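Local atomic coordinates of rRNA N-glycosidase (PDB entry 3CTK), a protein that belongs to the ribosome-inactivating protein family of plants and folds as one chain that combines a mixed beta sheet with several helices. Residues P35-T40 with T67-V72; D200-I205 with G242-K247; T213-A218 with N232-I237. All blocks are in the same frame, centred on the assembly; numbering follows the deposited sequence.

Interaction 1: P35-T40 with T67-V72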
loop_
_atom_site.group_PDB
_atom_site.type_symbol
_atom_site.label_atom_id
_atom_site.label_comp_id
_atom_site.label_asym_id
_atom_site.label_seq_id
_atom_site.Cartn_x
_atom_site.Cartn_y
_atom_site.Cartn_z
ATOM N N PRO A 35 -2.694 16.236 0.705
ATOM C CA PRO A 35 -3.787 15.459 1.299
ATOM C C PRO A 35 -3.298 14.810 2.598
ATOM O O PRO A 35 -2.100 14.568 2.760
ATOM C CB PRO A 35 -4.101 14.419 0.220
ATOM C CG PRO A 35 -3.576 15.051 -1.047
ATOM C CD PRO A 35 -2.293 15.662 -0.586
ATOM N N VAL A 36 -4.224 14.536 3.516
ATOM C CA VAL A 36 -3.888 13.924 4.801
ATOM C C VAL A 36 -4.976 12.918 5.184
ATOM O O VAL A 36 -6.157 13.144 4.910
ATOM C CB VAL A 36 -3.791 15.005 5.918
ATOM C CG1 VAL A 36 -3.415 14.356 7.250
ATOM C CG2 VAL A 36 -2.775 16.071 5.530
ATOM N N THR A 37 -4.586 11.804 5.799
ATOM C CA THR A 37 -5.565 10.800 6.219
ATOM C C THR A 37 -6.161 11.191 7.573
ATOM O O THR A 37 -5.650 12.085 8.249
ATOM C CB THR A 37 -4.938 9.384 6.375
ATOM O OG1 THR A 37 -3.975 9.398 7.436
ATOM C CG2 THR A 37 -4.260 8.939 5.085
ATOM N N LEU A 38 -7.250 10.528 7.954
ATOM C CA LEU A 38 -7.899 10.770 9.245
ATOM C C LEU A 38 -7.421 9.703 10.231
ATOM O O LEU A 38 -7.305 8.534 9.866
ATOM C CB LEU A 38 -9.420 10.662 9.116
ATOM C CG LEU A 38 -10.240 11.874 8.689
ATOM C CD1 LEU A 38 -11.713 11.489 8.625
ATOM C CD2 LEU A 38 -10.033 13.002 9.684
ATOM N N GLN A 39 -7.153 10.097 11.475
ATOM C CA GLN A 39 -6.695 9.145 12.485
ATOM C C GLN A 39 -7.819 8.211 12.924
ATOM O O GLN A 39 -7.587 7.031 13.169
ATOM C CB GLN A 39 -6.135 9.879 13.703
ATOM C CG GLN A 39 -5.646 8.939 14.799
ATOM C CD GLN A 39 -4.917 9.665 15.909
ATOM O OE1 GLN A 39 -5.194 10.826 16.193
ATOM N NE2 GLN A 39 -3.988 8.972 16.556
ATOM N N THR A 40 -9.030 8.747 13.046
ATOM C CA THR A 40 -10.180 7.934 13.431
ATOM C C THR A 40 -11.343 8.260 12.510
ATOM O O THR A 40 -11.474 9.381 12.013
ATOM C CB THR A 40 -10.624 8.173 14.903
ATOM O OG1 THR A 40 -11.084 9.519 15.062
ATOM C CG2 THR A 40 -9.475 7.909 15.858
ATOM N N THR A 67 -7.326 4.964 7.580
ATOM C CA THR A 67 -6.639 5.818 8.546
ATOM C C THR A 67 -5.121 5.782 8.383
ATOM O O THR A 67 -4.445 6.786 8.621
ATOM C CB THR A 67 -6.999 5.436 10.007
ATOM O OG1 THR A 67 -6.483 4.135 10.314
ATOM C CG2 THR A 67 -8.514 5.438 10.201
ATOM N N ASP A 68 -4.584 4.643 7.949
ATOM C CA ASP A 68 -3.138 4.503 7.796
ATOM C C ASP A 68 -2.673 3.843 6.496
ATOM O O ASP A 68 -1.479 3.590 6.321
ATOM C CB ASP A 68 -2.572 3.718 8.985
ATOM C CG ASP A 68 -3.313 2.409 9.229
ATOM O OD1 ASP A 68 -3.945 1.897 8.281
ATOM O OD2 ASP A 68 -3.253 1.885 10.366
ATOM N N VAL A 69 -3.614 3.579 5.594
ATOM C CA VAL A 69 -3.343 2.939 4.306
ATOM C C VAL A 69 -2.735 1.532 4.459
ATOM O O VAL A 69 -2.022 1.057 3.579
ATOM C CB VAL A 69 -2.405 3.808 3.413
ATOM C CG1 VAL A 69 -2.616 3.455 1.935
ATOM C CG2 VAL A 69 -2.677 5.287 3.646
ATOM N N TYR A 70 -3.030 0.865 5.574
ATOM C CA TYR A 70 -2.529 -0.492 5.807
ATOM C C TYR A 70 -3.439 -1.522 5.143
ATOM O O TYR A 70 -4.659 -1.446 5.273
ATOM C CB TYR A 70 -2.512 -0.841 7.301
ATOM C CG TYR A 70 -1.434 -0.213 8.152
ATOM C CD1 TYR A 70 -1.248 -0.637 9.472
ATOM C CD2 TYR A 70 -0.616 0.804 7.665
ATOM C CE1 TYR A 70 -0.279 -0.065 10.283
ATOM C CE2 TYR A 70 0.362 1.387 8.475
ATOM C CZ TYR A 70 0.521 0.945 9.783
ATOM O OH TYR A 70 1.473 1.512 10.597
ATOM N N VAL A 71 -2.853 -2.482 4.438
ATOM C CA VAL A 71 -3.646 -3.551 3.844
ATOM C C VAL A 71 -3.913 -4.475 5.033
ATOM O O VAL A 71 -2.990 -4.791 5.787
ATOM C CB VAL A 71 -2.854 -4.307 2.752
ATOM C CG1 VAL A 71 -3.538 -5.635 2.424
ATOM C CG2 VAL A 71 -2.769 -3.451 1.492
ATOM N N VAL A 72 -5.164 -4.886 5.227
ATOM C CA VAL A 72 -5.497 -5.756 6.355
ATOM C C VAL A 72 -5.887 -7.175 5.935
ATOM O O VAL A 72 -5.912 -8.088 6.763
ATOM C CB VAL A 72 -6.639 -5.153 7.218
ATOM C CG1 VAL A 72 -6.185 -3.842 7.844
ATOM C CG2 VAL A 72 -7.878 -4.931 6.367
#

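Interaction 2: D200-I205 with G242-K247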
loop_
_atom_site.group_PDB
_atom_site.type_symbol
_atom_site.label_atom_id
_atom_site.label_comp_id
_atom_site.label_asym_id
_atom_site.label_seq_id
_atom_site.Cartn_x
_atom_site.Cartn_y
_atom_site.Cartn_z
ATOM N N ASP A 200 7.284 9.321 9.892
ATOM C CA ASP A 200 8.202 10.392 10.267
ATOM C C ASP A 200 8.190 11.565 9.294
ATOM O O ASP A 200 8.264 12.722 9.712
ATOM C CB ASP A 200 9.628 9.853 10.401
ATOM C CG ASP A 200 9.805 8.977 11.627
ATOM O OD1 ASP A 200 8.947 9.045 12.534
ATOM O OD2 ASP A 200 10.806 8.234 11.693
ATOM N N ILE A 201 8.107 11.270 7.999
ATOM C CA ILE A 201 8.073 12.319 6.985
ATOM C C ILE A 201 6.796 13.139 7.150
ATOM O O ILE A 201 6.817 14.364 7.040
ATOM C CB ILE A 201 8.117 11.722 5.549
ATOM C CG1 ILE A 201 9.497 11.110 5.286
ATOM C CG2 ILE A 201 7.820 12.803 4.515
ATOM C CD1 ILE A 201 9.592 10.344 3.974
ATOM N N SER A 202 5.690 12.458 7.431
ATOM C CA SER A 202 4.404 13.127 7.605
ATOM C C SER A 202 4.393 14.032 8.836
ATOM O O SER A 202 3.894 15.161 8.785
ATOM C CB SER A 202 3.278 12.091 7.701
ATOM O OG SER A 202 3.156 11.360 6.486
ATOM N N ASP A 203 4.950 13.548 9.942
ATOM C CA ASP A 203 4.992 14.352 11.162
ATOM C C ASP A 203 5.875 15.582 10.966
ATOM O O ASP A 203 5.575 16.659 11.481
ATOM C CB ASP A 203 5.517 13.527 12.344
ATOM C CG ASP A 203 4.543 12.447 12.787
ATOM O OD1 ASP A 203 3.315 12.655 12.658
ATOM O OD2 ASP A 203 5.004 11.394 13.278
ATOM N N ALA A 204 6.964 15.420 10.220
ATOM C CA ALA A 204 7.881 16.527 9.957
ATOM C C ALA A 204 7.187 17.630 9.165
ATOM O O ALA A 204 7.364 18.818 9.442
ATOM C CB ALA A 204 9.092 16.026 9.189
ATOM N N ILE A 205 6.406 17.236 8.166
ATOM C CA ILE A 205 5.701 18.216 7.354
ATOM C C ILE A 205 4.633 18.909 8.193
ATOM O O ILE A 205 4.439 20.116 8.083
ATOM C CB ILE A 205 5.092 17.552 6.096
ATOM C CG1 ILE A 205 6.234 17.035 5.211
ATOM C CG2 ILE A 205 4.233 18.565 5.319
ATOM C CD1 ILE A 205 5.794 16.269 3.969
ATOM N N GLY A 242 2.374 11.725 -1.939
ATOM C CA GLY A 242 1.051 11.513 -2.504
ATOM C C GLY A 242 -0.020 11.859 -1.479
ATOM O O GLY A 242 -0.997 12.544 -1.785
ATOM N N ILE A 243 0.157 11.363 -0.260
ATOM C CA ILE A 243 -0.773 11.646 0.836
ATOM C C ILE A 243 -0.027 11.422 2.149
ATOM O O ILE A 243 0.753 10.472 2.275
ATOM C CB ILE A 243 -2.044 10.747 0.785
ATOM C CG1 ILE A 243 -2.984 11.119 1.936
ATOM C CG2 ILE A 243 -1.663 9.277 0.875
ATOM C CD1 ILE A 243 -4.375 10.498 1.832
ATOM N N LEU A 244 -0.252 12.316 3.110
ATOM C CA LEU A 244 0.410 12.243 4.410
ATOM C C LEU A 244 -0.410 11.536 5.475
ATOM O O LEU A 244 -1.637 11.448 5.388
ATOM C CB LEU A 244 0.735 13.647 4.929
ATOM C CG LEU A 244 1.528 14.603 4.031
ATOM C CD1 LEU A 244 1.796 15.895 4.788
ATOM C CD2 LEU A 244 2.829 13.959 3.601
ATOM N N LYS A 245 0.283 11.043 6.497
ATOM C CA LYS A 245 -0.377 10.378 7.610
ATOM C C LYS A 245 -0.969 11.457 8.506
ATOM O O LYS A 245 -0.456 12.577 8.570
ATOM C CB LYS A 245 0.624 9.533 8.404
ATOM C CG LYS A 245 0.008 8.781 9.596
ATOM C CD LYS A 245 1.053 7.970 10.368
ATOM C CE LYS A 245 1.967 8.856 11.200
ATOM N NZ LYS A 245 1.224 9.558 12.288
ATOM N N PHE A 246 -2.056 11.107 9.185
ATOM C CA PHE A 246 -2.754 12.015 10.091
ATOM C C PHE A 246 -1.829 12.603 11.149
ATOM O O PHE A 246 -0.710 12.113 11.326
ATOM C CB PHE A 246 -3.882 11.272 10.812
ATOM C CG PHE A 246 -3.424 10.037 11.555
ATOM C CD1 PHE A 246 -3.601 8.766 11.006
ATOM C CD2 PHE A 246 -2.784 10.145 12.788
ATOM C CE1 PHE A 246 -3.144 7.620 11.674
ATOM C CE2 PHE A 246 -2.321 9.002 13.466
ATOM C CZ PHE A 246 -2.500 7.737 12.906
ATOM N N LYS A 247 -2.319 13.641 11.842
ATOM C CA LYS A 247 -1.607 14.317 12.936
ATOM C C LYS A 247 -1.602 15.845 12.931
ATOM O O LYS A 247 -1.800 16.479 11.909
ATOM C CB LYS A 247 -0.167 13.857 13.005
ATOM C CG LYS A 247 0.095 12.812 14.069
ATOM C CD LYS A 247 -0.255 13.347 15.437
ATOM C CE LYS A 247 0.263 12.426 16.518
ATOM N NZ LYS A 247 0.186 13.116 17.828
HETATM O O HOH W 1 1.882 12.753 10.496
#

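Interaction 3: T213-A218 with N232-I237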
loop_
_atom_site.group_PDB
_atom_site.type_symbol
_atom_site.label_atom_id
_atom_site.label_comp_id
_atom_site.label_asym_id
_atom_site.label_seq_id
_atom_site.Cartn_x
_atom_site.Cartn_y
_atom_site.Cartn_z
ATOM N N THR A 213 7.923 25.777 5.231
ATOM C CA THR A 213 9.206 25.960 4.580
ATOM C C THR A 213 10.231 25.107 5.314
ATOM O O THR A 213 10.558 24.003 4.880
ATOM C CB THR A 213 9.661 27.440 4.582
ATOM O OG1 THR A 213 9.646 27.952 5.918
ATOM C CG2 THR A 213 8.740 28.280 3.711
ATOM N N THR A 214 10.706 25.606 6.446
ATOM C CA THR A 214 11.713 24.905 7.234
ATOM C C THR A 214 11.248 23.635 7.946
ATOM O O THR A 214 10.178 23.601 8.558
ATOM C CB THR A 214 12.317 25.852 8.290
ATOM O OG1 THR A 214 12.872 26.997 7.631
ATOM C CG2 THR A 214 13.422 25.152 9.075
ATOM N N ILE A 215 12.076 22.596 7.853
ATOM C CA ILE A 215 11.829 21.309 8.507
ATOM C C ILE A 215 12.999 21.110 9.468
ATOM O O ILE A 215 14.133 20.888 9.034
ATOM C CB ILE A 215 11.810 20.130 7.496
ATOM C CG1 ILE A 215 10.543 20.193 6.637
ATOM C CG2 ILE A 215 11.872 18.796 8.250
ATOM C CD1 ILE A 215 10.451 19.092 5.583
ATOM N N ASN A 216 12.724 21.206 10.766
ATOM C CA ASN A 216 13.762 21.055 11.781
ATOM C C ASN A 216 13.228 20.349 13.027
ATOM O O ASN A 216 12.195 20.738 13.564
ATOM C CB ASN A 216 14.299 22.436 12.172
ATOM C CG ASN A 216 15.519 22.352 13.059
ATOM O OD1 ASN A 216 16.531 21.770 12.682
ATOM N ND2 ASN A 216 15.430 22.939 14.245
ATOM N N PRO A 217 13.918 19.291 13.500
ATOM C CA PRO A 217 15.153 18.693 12.976
ATOM C C PRO A 217 14.950 18.196 11.552
ATOM O O PRO A 217 13.825 17.911 11.142
ATOM C CB PRO A 217 15.417 17.536 13.937
ATOM C CG PRO A 217 14.792 18.007 15.216
ATOM C CD PRO A 217 13.498 18.602 14.732
ATOM N N ALA A 218 16.044 18.072 10.810
ATOM C CA ALA A 218 15.979 17.623 9.425
ATOM C C ALA A 218 15.692 16.129 9.276
ATOM O O ALA A 218 16.006 15.331 10.156
ATOM C CB ALA A 218 17.287 17.966 8.718
ATOM N N ASN A 232 15.618 19.519 4.758
ATOM C CA ASN A 232 15.298 20.540 5.749
ATOM C C ASN A 232 14.319 21.570 5.190
ATOM O O ASN A 232 14.115 22.633 5.776
ATOM C CB ASN A 232 16.568 21.243 6.253
ATOM C CG ASN A 232 17.419 21.814 5.132
ATOM O OD1 ASN A 232 16.920 22.157 4.060
ATOM N ND2 ASN A 232 18.714 21.940 5.389
ATOM N N LYS A 233 13.709 21.239 4.057
ATOM C CA LYS A 233 12.741 22.118 3.408
ATOM C C LYS A 233 11.599 21.326 2.784
ATOM O O LYS A 233 11.823 20.328 2.107
ATOM C CB LYS A 233 13.433 22.961 2.337
ATOM C CG LYS A 233 13.991 24.273 2.861
ATOM C CD LYS A 233 14.966 24.926 1.886
ATOM C CE LYS A 233 14.522 24.808 0.432
ATOM N NZ LYS A 233 14.788 23.444 -0.125
ATOM N N VAL A 234 10.373 21.780 3.019
ATOM C CA VAL A 234 9.200 21.106 2.482
ATOM C C VAL A 234 9.293 20.940 0.967
ATOM O O VAL A 234 8.952 19.888 0.435
ATOM C CB VAL A 234 7.904 21.882 2.821
ATOM C CG1 VAL A 234 6.703 21.192 2.188
ATOM C CG2 VAL A 234 7.724 21.961 4.328
ATOM N N SER A 235 9.767 21.975 0.279
ATOM C CA SER A 235 9.884 21.940 -1.181
ATOM C C SER A 235 10.786 20.823 -1.700
ATOM O O SER A 235 10.690 20.426 -2.865
ATOM C CB SER A 235 10.392 23.288 -1.703
ATOM O OG SER A 235 11.670 23.601 -1.175
ATOM N N GLN A 236 11.658 20.315 -0.839
ATOM C CA GLN A 236 12.566 19.246 -1.227
ATOM C C GLN A 236 11.895 17.877 -1.242
ATOM O O GLN A 236 12.272 16.998 -2.016
ATOM C CB GLN A 236 13.762 19.209 -0.272
ATOM C CG GLN A 236 14.644 20.441 -0.351
ATOM C CD GLN A 236 15.617 20.552 0.808
ATOM O OE1 GLN A 236 16.483 21.428 0.821
ATOM N NE2 GLN A 236 15.474 19.676 1.792
ATOM N N ILE A 237 10.886 17.699 -0.399
ATOM C CA ILE A 237 10.222 16.405 -0.299
ATOM C C ILE A 237 8.761 16.388 -0.766
ATOM O O ILE A 237 8.224 15.334 -1.103
ATOM C CB ILE A 237 10.334 15.885 1.170
ATOM C CG1 ILE A 237 9.691 14.503 1.311
ATOM C CG2 ILE A 237 9.706 16.881 2.124
ATOM C CD1 ILE A 237 10.449 13.400 0.611
#

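Interaction 1: P35-T40 with T67-V72
Thr37 and Thr67 form the polar centre of this contact: Thr37 OG1 donates a hydrogen bond to Thr67 O, 2.9 Å away. The bond is bent at its acceptor, with a C=O...O angle of 138°, and the hydroxyl stands above the carbonyl plane instead of lying in it. With chi1 at 65°, OG1 is tucked in over the main chain of Thr37, while CG2, pointing away from the carbonyl carbon, meets Val69 CG2 at 4.2 Å. The hydroxyl therefore supplies the polar half of the residue's grip and the methyl the apolar half. OG1 also has a weak hydrogen bond with Phe246 N.

Thr67 also leans on two successive carbonyls of 35-40. Its CA makes a CA-H...O contact with Leu38 O at 3.1 Å, and its CG2 lies 3.5 Å from Gln39 O. The hydroxyl of Thr67 is engaged elsewhere, hydrogen-bonded to Asp65.

Further out, Asp68 shapes the chain that follows. Its OD1 accepts from Tyr70 N at 3.0 Å, an Asx turn, and OD2 lies 3.3 Å above one face of the Tyr70 ring, offset toward its rim. Val69, at the middle of this turn, has a left-handed backbone conformation. Helix 149-168 backs the turn, Arg168 binding Asp68 O and Ser164 binding Val69 O.

The contact thus fastens the irregular chain between helix 14-25 and strand 47-53 to the tight connection between neighbouring antiparallel strands 59-65 and 70-78, an Asx turn leading into a strand of the mixed sheet in the ribosome-inactivating protein fold.

Interaction 2: D200-I205 with G242-K247
Lys245 runs along one flank of helix 198-208, and its side chain can be traced atom by atom against Ser202 and Asp203. CB lies 3.7 Å from Ser202 OG, so the root of the side chain rests on the serine. CG, trans to the main-chain N (chi1 -179°), is 3.8 Å above one face of the Phe246 ring, offset toward the rim. Bends at the last two torsions then fold the tip back. NZ ends 3.8 Å from Asp203 OD1, a long salt bridge, and also makes a weak hydrogen bond to the nearby Phe246 O.

A water 2.6 Å from Asp203 OD1 is placed to donate to it and to Phe246 O, though the acceptors in reach outnumber its protons. The same carboxylate oxygen approaches the aliphatic start of Lys247, whose CG is 3.5 Å away, whereas the ammonium of that lysine leads off elsewhere.

The direct hydrogen bond across the contact is made by Ser202. Its OG accepts from Lys245 N at 2.9 Å in an almost straight line (178°) and is also bonded to Trp198 O, one turn earlier in the helix. The hydroxyl thus links a helix carbonyl to the backbone of the C-terminal chain. Next to it, the side chains of Leu244 and Ile205 lie roughly perpendicular, with Leu244 CD1 3.7 Å from Ile205 CG2.

The chemistry is graded across the contact. Buried Leu244, Ile205 and Ser202 supply apolar packing and one short, straight bond. At the more exposed margin the charged pair is long, and a water lies between the carboxylate and Phe246 O, so charge is probably a loose restraint there.

Interaction 3: T213-A218 with N232-I237
Thr213 O takes a hydrogen bond from Val234 N at 2.9 Å and a weaker CA-H...O contact from Lys233 CA, with CA and O 3.2 Å apart. The N-H...O angle of 162° and a donor lying in the carbonyl plane mark the first as a well-directed bond. Both contacts belong to the open end of the antiparallel beta hairpin formed by strands 214-222 and 228-233, where Thr214 and Lys233 are a non-hydrogen-bonded pair with their side chains on one shared face.

The second backbone bond has the same length but a different geometry. Ile215 N donates to Asn232 O at 2.9 Å from well above the carbonyl plane, 63° out of it, and is thus less well directed at its acceptor than the bond to Thr213 O. Beyond this bond the first strand turns a corner at Asn216 and Pro217, the peptide before the proline being cis. Past the corner, Ala218 CB still reaches Asn232 CB, at 4.2 Å.

In 232-237 the strand runs on into a short, weakly bonded helical turn at about 234-237. Val234 turns its CG2 away from its own carbonyl, and this branch comes within 3.5 Å of Thr213 O, packing an apolar methyl next to the bonded carbonyl. The Ile215 side chain runs nearly square to that of Val234, its CG1 4.1 Å from the same CG2. Helix 198-208 borders this apolar side through Ala204, Ile201 and Ser208, and Cys212, just before Thr213, is disulfide-bonded to Cys32. At the far tip of Ile215, CD1 lies 3.7 Å from Val234 N and meets Ile237 CG2 at 4.2 Å.

Interactions 1 and 2 are neighbours, their centres 11 Å apart, and they meet directly: 35-40 pairs with 242-247 through probable backbone bonds between Pro35 or Thr37 and Leu244. Helix 198-208 is common to interactions 2 and 3, packing on the C-terminal chain through one flank and, through Ile201 and Ala204, on Ile237 and Ile215. Interaction 1 is nearest the centre of the chain and the centre of interaction 3 lies about 25 Å from the chain's centre, yet each mixes buried and exposed residues. Their chemistry differs: a threonine hydroxyl on a carbonyl in interaction 1, a serine bond, a long salt bridge and a water between carboxylate and carbonyl in interaction 2, and main-chain hairpin bonds in interaction 3.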